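Local coordinates for protein GTP cyclohydrolase 1 type 2 homolog (Staphylococcus aureus subsp. aureus, PDB 3LNL) that is of uncharacterised function but binds zinc at a dinuclear metal centre and assembles into a toroidal hexamer of the NIF3 family, capped by PII-like domains, at residues Y295-D309 with D317-H330. The protein carries 2 engineered substitutions. Sequence-based numbering, arbitrary orientation.
Sequences YQAVQQGADVFVTGD and DAKIHGVNLIDINH. With ZN (zinc ion), chain F.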
# COMPACT_ATOMS: atom_id res chain seq x y z
N TYR B 295 -25.38 -8.93 2.29
CA TYR B 295 -26.09 -7.85 1.60
C TYR B 295 -26.27 -8.19 0.10
O TYR B 295 -27.34 -7.97 -0.47
CB TYR B 295 -25.41 -6.49 1.85
CG TYR B 295 -25.46 -6.13 3.29
CD1 TYR B 295 -24.39 -6.42 4.13
CD2 TYR B 295 -26.61 -5.54 3.86
CE1 TYR B 295 -24.45 -6.13 5.51
CE2 TYR B 295 -26.68 -5.26 5.22
CZ TYR B 295 -25.59 -5.58 6.05
OH TYR B 295 -25.66 -5.33 7.40
N GLN B 296 -25.23 -8.75 -0.50
CA GLN B 296 -25.26 -9.19 -1.90
C GLN B 296 -26.23 -10.36 -2.10
O GLN B 296 -27.02 -10.37 -3.03
CB GLN B 296 -23.85 -9.54 -2.31
CG GLN B 296 -23.61 -9.82 -3.76
CD GLN B 296 -22.11 -9.74 -4.06
OE1 GLN B 296 -21.60 -8.65 -4.26
NE2 GLN B 296 -21.40 -10.88 -4.03
N ALA B 297 -26.26 -11.28 -1.13
CA ALA B 297 -27.23 -12.37 -1.13
C ALA B 297 -28.65 -11.84 -1.16
O ALA B 297 -29.49 -12.32 -1.96
CB ALA B 297 -27.03 -13.29 0.05
N VAL B 298 -28.93 -10.83 -0.34
CA VAL B 298 -30.28 -10.24 -0.38
C VAL B 298 -30.54 -9.59 -1.74
O VAL B 298 -31.60 -9.78 -2.31
CB VAL B 298 -30.53 -9.32 0.82
CG1 VAL B 298 -31.85 -8.50 0.60
CG2 VAL B 298 -30.57 -10.18 2.07
N GLN B 299 -29.56 -8.87 -2.29
CA GLN B 299 -29.70 -8.30 -3.64
C GLN B 299 -29.95 -9.44 -4.66
O GLN B 299 -30.65 -9.24 -5.63
CB GLN B 299 -28.44 -7.55 -4.13
CG GLN B 299 -27.90 -6.32 -3.36
CD GLN B 299 -26.32 -6.15 -3.46
OE1 GLN B 299 -25.68 -6.54 -4.47
NE2 GLN B 299 -25.69 -5.62 -2.38
N GLN B 300 -29.35 -10.60 -4.46
CA GLN B 300 -29.49 -11.74 -5.38
C GLN B 300 -30.87 -12.46 -5.18
O GLN B 300 -31.19 -13.38 -5.90
CB GLN B 300 -28.30 -12.71 -5.20
CG GLN B 300 -26.88 -12.20 -5.72
CD GLN B 300 -25.62 -12.83 -5.01
OE1 GLN B 300 -25.68 -13.39 -3.88
NE2 GLN B 300 -24.49 -12.76 -5.69
N GLY B 301 -31.69 -12.03 -4.20
CA GLY B 301 -33.03 -12.61 -3.96
C GLY B 301 -33.19 -13.47 -2.70
O GLY B 301 -34.25 -14.03 -2.44
N ALA B 302 -32.15 -13.59 -1.89
CA ALA B 302 -32.26 -14.37 -0.66
C ALA B 302 -33.21 -13.76 0.35
O ALA B 302 -33.19 -12.57 0.54
CB ALA B 302 -30.89 -14.57 -0.03
N ASP B 303 -34.03 -14.57 0.98
CA ASP B 303 -34.79 -14.18 2.19
C ASP B 303 -33.99 -14.32 3.49
O ASP B 303 -34.35 -13.69 4.51
CB ASP B 303 -36.08 -15.02 2.32
CG ASP B 303 -37.00 -14.85 1.10
OD1 ASP B 303 -37.10 -13.72 0.57
OD2 ASP B 303 -37.58 -15.88 0.65
N VAL B 304 -32.93 -15.14 3.46
CA VAL B 304 -32.07 -15.38 4.61
C VAL B 304 -30.72 -15.85 4.09
O VAL B 304 -30.62 -16.49 3.01
CB VAL B 304 -32.71 -16.42 5.62
CG1 VAL B 304 -32.96 -17.81 4.92
CG2 VAL B 304 -31.87 -16.59 6.90
N PHE B 305 -29.69 -15.44 4.81
CA PHE B 305 -28.34 -15.77 4.55
C PHE B 305 -27.87 -16.70 5.66
O PHE B 305 -27.88 -16.33 6.81
CB PHE B 305 -27.48 -14.54 4.50
CG PHE B 305 -26.04 -14.82 4.12
CD1 PHE B 305 -25.72 -15.26 2.84
CD2 PHE B 305 -25.01 -14.69 5.06
CE1 PHE B 305 -24.40 -15.50 2.48
CE2 PHE B 305 -23.69 -14.95 4.72
CZ PHE B 305 -23.38 -15.36 3.43
N VAL B 306 -27.46 -17.91 5.28
CA VAL B 306 -27.04 -18.94 6.21
C VAL B 306 -25.55 -19.11 6.16
O VAL B 306 -24.96 -19.33 5.06
CB VAL B 306 -27.69 -20.31 5.88
CG1 VAL B 306 -27.18 -21.41 6.84
CG2 VAL B 306 -29.24 -20.19 5.90
N THR B 307 -24.90 -19.00 7.32
CA THR B 307 -23.45 -19.10 7.39
C THR B 307 -23.01 -19.48 8.82
O THR B 307 -23.85 -19.85 9.65
CB THR B 307 -22.77 -17.79 6.91
OG1 THR B 307 -21.39 -18.04 6.61
CG2 THR B 307 -22.85 -16.62 7.93
N GLY B 308 -21.72 -19.39 9.09
CA GLY B 308 -21.17 -19.59 10.44
C GLY B 308 -20.36 -18.42 10.90
O GLY B 308 -20.16 -17.46 10.14
N ASP B 309 -19.90 -18.49 12.17
CA ASP B 309 -18.99 -17.51 12.81
C ASP B 309 -19.57 -16.08 12.75
O ASP B 309 -18.84 -15.14 12.51
CB ASP B 309 -17.60 -17.48 12.13
CG ASP B 309 -16.66 -18.61 12.56
OD1 ASP B 309 -16.88 -19.27 13.58
OD2 ASP B 309 -15.62 -18.83 11.86
N ASP B 317 -25.92 -4.96 12.66
CA ASP B 317 -26.06 -4.30 11.36
C ASP B 317 -27.13 -4.99 10.50
O ASP B 317 -28.05 -4.31 9.96
CB ASP B 317 -24.72 -4.31 10.60
CG ASP B 317 -23.70 -3.42 11.26
OD1 ASP B 317 -24.06 -2.71 12.21
OD2 ASP B 317 -22.53 -3.45 10.88
N ALA B 318 -27.02 -6.31 10.37
CA ALA B 318 -28.00 -7.09 9.59
C ALA B 318 -29.45 -6.86 10.10
O ALA B 318 -30.34 -6.56 9.31
CB ALA B 318 -27.64 -8.59 9.61
N LYS B 319 -29.62 -6.92 11.42
CA LYS B 319 -30.94 -6.72 12.03
C LYS B 319 -31.52 -5.35 11.64
O LYS B 319 -32.68 -5.25 11.15
CB LYS B 319 -30.89 -6.85 13.55
CG LYS B 319 -32.31 -6.83 14.20
CD LYS B 319 -32.36 -7.52 15.57
CE LYS B 319 -33.77 -7.46 16.20
NZ LYS B 319 -34.64 -8.56 15.64
N ILE B 320 -30.74 -4.30 11.84
CA ILE B 320 -31.25 -2.97 11.57
C ILE B 320 -31.57 -2.77 10.08
O ILE B 320 -32.49 -2.05 9.72
CB ILE B 320 -30.32 -1.87 12.13
CG1 ILE B 320 -31.17 -0.59 12.41
CG2 ILE B 320 -29.22 -1.52 11.16
CD1 ILE B 320 -30.47 0.52 13.20
N HIS B 321 -30.83 -3.43 9.20
CA HIS B 321 -31.10 -3.32 7.78
C HIS B 321 -32.11 -4.35 7.27
O HIS B 321 -32.40 -4.38 6.10
CB HIS B 321 -29.80 -3.44 7.00
CG HIS B 321 -28.84 -2.32 7.24
ND1 HIS B 321 -29.14 -1.01 6.96
CD2 HIS B 321 -27.59 -2.33 7.75
CE1 HIS B 321 -28.12 -0.25 7.31
NE2 HIS B 321 -27.16 -1.04 7.80
N GLY B 322 -32.68 -5.17 8.14
CA GLY B 322 -33.64 -6.17 7.72
C GLY B 322 -33.03 -7.35 7.00
O GLY B 322 -33.75 -8.07 6.31
N VAL B 323 -31.73 -7.58 7.12
CA VAL B 323 -31.12 -8.73 6.48
C VAL B 323 -31.24 -9.92 7.45
O VAL B 323 -30.75 -9.88 8.60
CB VAL B 323 -29.66 -8.45 6.05
CG1 VAL B 323 -28.96 -9.78 5.54
CG2 VAL B 323 -29.61 -7.37 4.97
N ASN B 324 -31.91 -10.98 7.03
CA ASN B 324 -32.09 -12.09 7.91
C ASN B 324 -30.90 -13.08 7.86
O ASN B 324 -30.41 -13.41 6.80
CB ASN B 324 -33.38 -12.82 7.58
CG ASN B 324 -34.57 -11.93 7.66
OD1 ASN B 324 -34.73 -11.20 8.64
ND2 ASN B 324 -35.41 -11.97 6.65
N LEU B 325 -30.45 -13.52 9.03
CA LEU B 325 -29.29 -14.41 9.11
C LEU B 325 -29.61 -15.63 9.94
O LEU B 325 -30.45 -15.56 10.83
CB LEU B 325 -28.11 -13.72 9.76
CG LEU B 325 -27.60 -12.42 9.18
CD1 LEU B 325 -26.53 -11.83 10.16
CD2 LEU B 325 -27.06 -12.58 7.77
N ILE B 326 -28.96 -16.75 9.61
CA ILE B 326 -28.84 -17.90 10.49
C ILE B 326 -27.36 -18.29 10.59
O ILE B 326 -26.67 -18.53 9.60
CB ILE B 326 -29.69 -19.15 10.05
CG1 ILE B 326 -31.16 -18.80 9.88
CG2 ILE B 326 -29.54 -20.26 11.10
CD1 ILE B 326 -32.02 -19.80 9.18
N ASP B 327 -26.90 -18.38 11.83
CA ASP B 327 -25.61 -18.96 12.17
C ASP B 327 -25.79 -20.43 12.46
O ASP B 327 -26.26 -20.82 13.53
CB ASP B 327 -25.02 -18.24 13.38
CG ASP B 327 -23.54 -18.54 13.63
OD1 ASP B 327 -23.01 -19.52 13.07
OD2 ASP B 327 -22.92 -17.76 14.40
N ILE B 328 -25.36 -21.27 11.52
CA ILE B 328 -25.38 -22.72 11.72
C ILE B 328 -24.04 -23.25 12.28
O ILE B 328 -23.85 -24.49 12.46
CB ILE B 328 -25.68 -23.49 10.44
CG1 ILE B 328 -24.72 -23.12 9.31
CG2 ILE B 328 -27.14 -23.29 10.07
CD1 ILE B 328 -24.81 -24.10 8.06
N ASN B 329 -23.14 -22.30 12.57
CA ASN B 329 -21.77 -22.55 13.02
C ASN B 329 -20.86 -22.94 11.87
O ASN B 329 -21.30 -23.51 10.85
CB ASN B 329 -21.74 -23.54 14.19
CG ASN B 329 -22.64 -23.10 15.36
OD1 ASN B 329 -22.65 -21.92 15.72
ND2 ASN B 329 -23.47 -24.03 15.86
N HIS B 330 -19.62 -22.51 11.95
CA HIS B 330 -18.62 -22.81 10.95
C HIS B 330 -18.45 -24.33 10.90
O HIS B 330 -18.28 -24.90 9.80
CB HIS B 330 -17.34 -22.14 11.39
CG HIS B 330 -16.23 -22.10 10.38
ND1 HIS B 330 -15.42 -20.98 10.24
CD2 HIS B 330 -15.75 -23.02 9.51
CE1 HIS B 330 -14.47 -21.24 9.35
NE2 HIS B 330 -14.71 -22.43 8.82
ZN ZN F . -14.05 -23.19 6.73
O HOH W 1 -32.90 -11.07 4.46
O HOH W 2 -18.90 -20.75 14.26
O HOH W 3 -12.22 -21.94 7.06
O HOH W 4 -14.89 -21.23 6.08
O HOH W 5 -13.56 -23.19 4.62
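Y295 lays its ring between the two helices at about a right angle to V323, CE2 lying 3.6 Å from V323 CG2. Its hydroxyl end reaches the last turn of helix 312-321, beside D317 and H321, and the Y295 and H321 rings meet obliquely, planes 78° apart. One turn on, V298 CG2 meets the other V323 methyl, CG1, so the two V323 methyls pack against different residues of helix 294-299. After the Schellman motif that ends the helix at G301, D303 O receives N324 ND2 at 2.9 Å, almost in line with the carbonyl and within the amide plane; a water also joins D303 O to N324 N. Strands 304-307 and 325-327 then run parallel: F305 N bonds to N324 O, I326 N to F305 O, T307 N to I326 O and I328 N to T307 O. V304 and V306 share a face with I326, V304 CG2 lying 3.8 Å from I326 CG1, and V306 CG1 packs against I328 CG2 beyond the strand. On the other face F305 turns its ring away, CG anti to the backbone N (chi1 -175°), and L325 CD2 sits near the ring plane at its edge. G308 CA passes D327 OD1, which also accepts N329 N at 2.8 Å in an Asx turn. D309 OD2 takes H330 ND1 at 2.7 Å in the imidazole plane but from above its own carboxylate plane; with ND1 held by D309 and NE2 bound to zinc at 2.3 Å, the ring is gripped at both nitrogens, which would restrain its rotation. H69 and E333 complete the protein ligands. Strands 304-307 and 325-327 belong to a beta-alpha-beta unit, joined by the crossover helix 312-321. Strand 279-285 flanks 304-307, antiparallel strand 271-273 flanks 325-327, and helix 254-264 covers the V304 and I326 face.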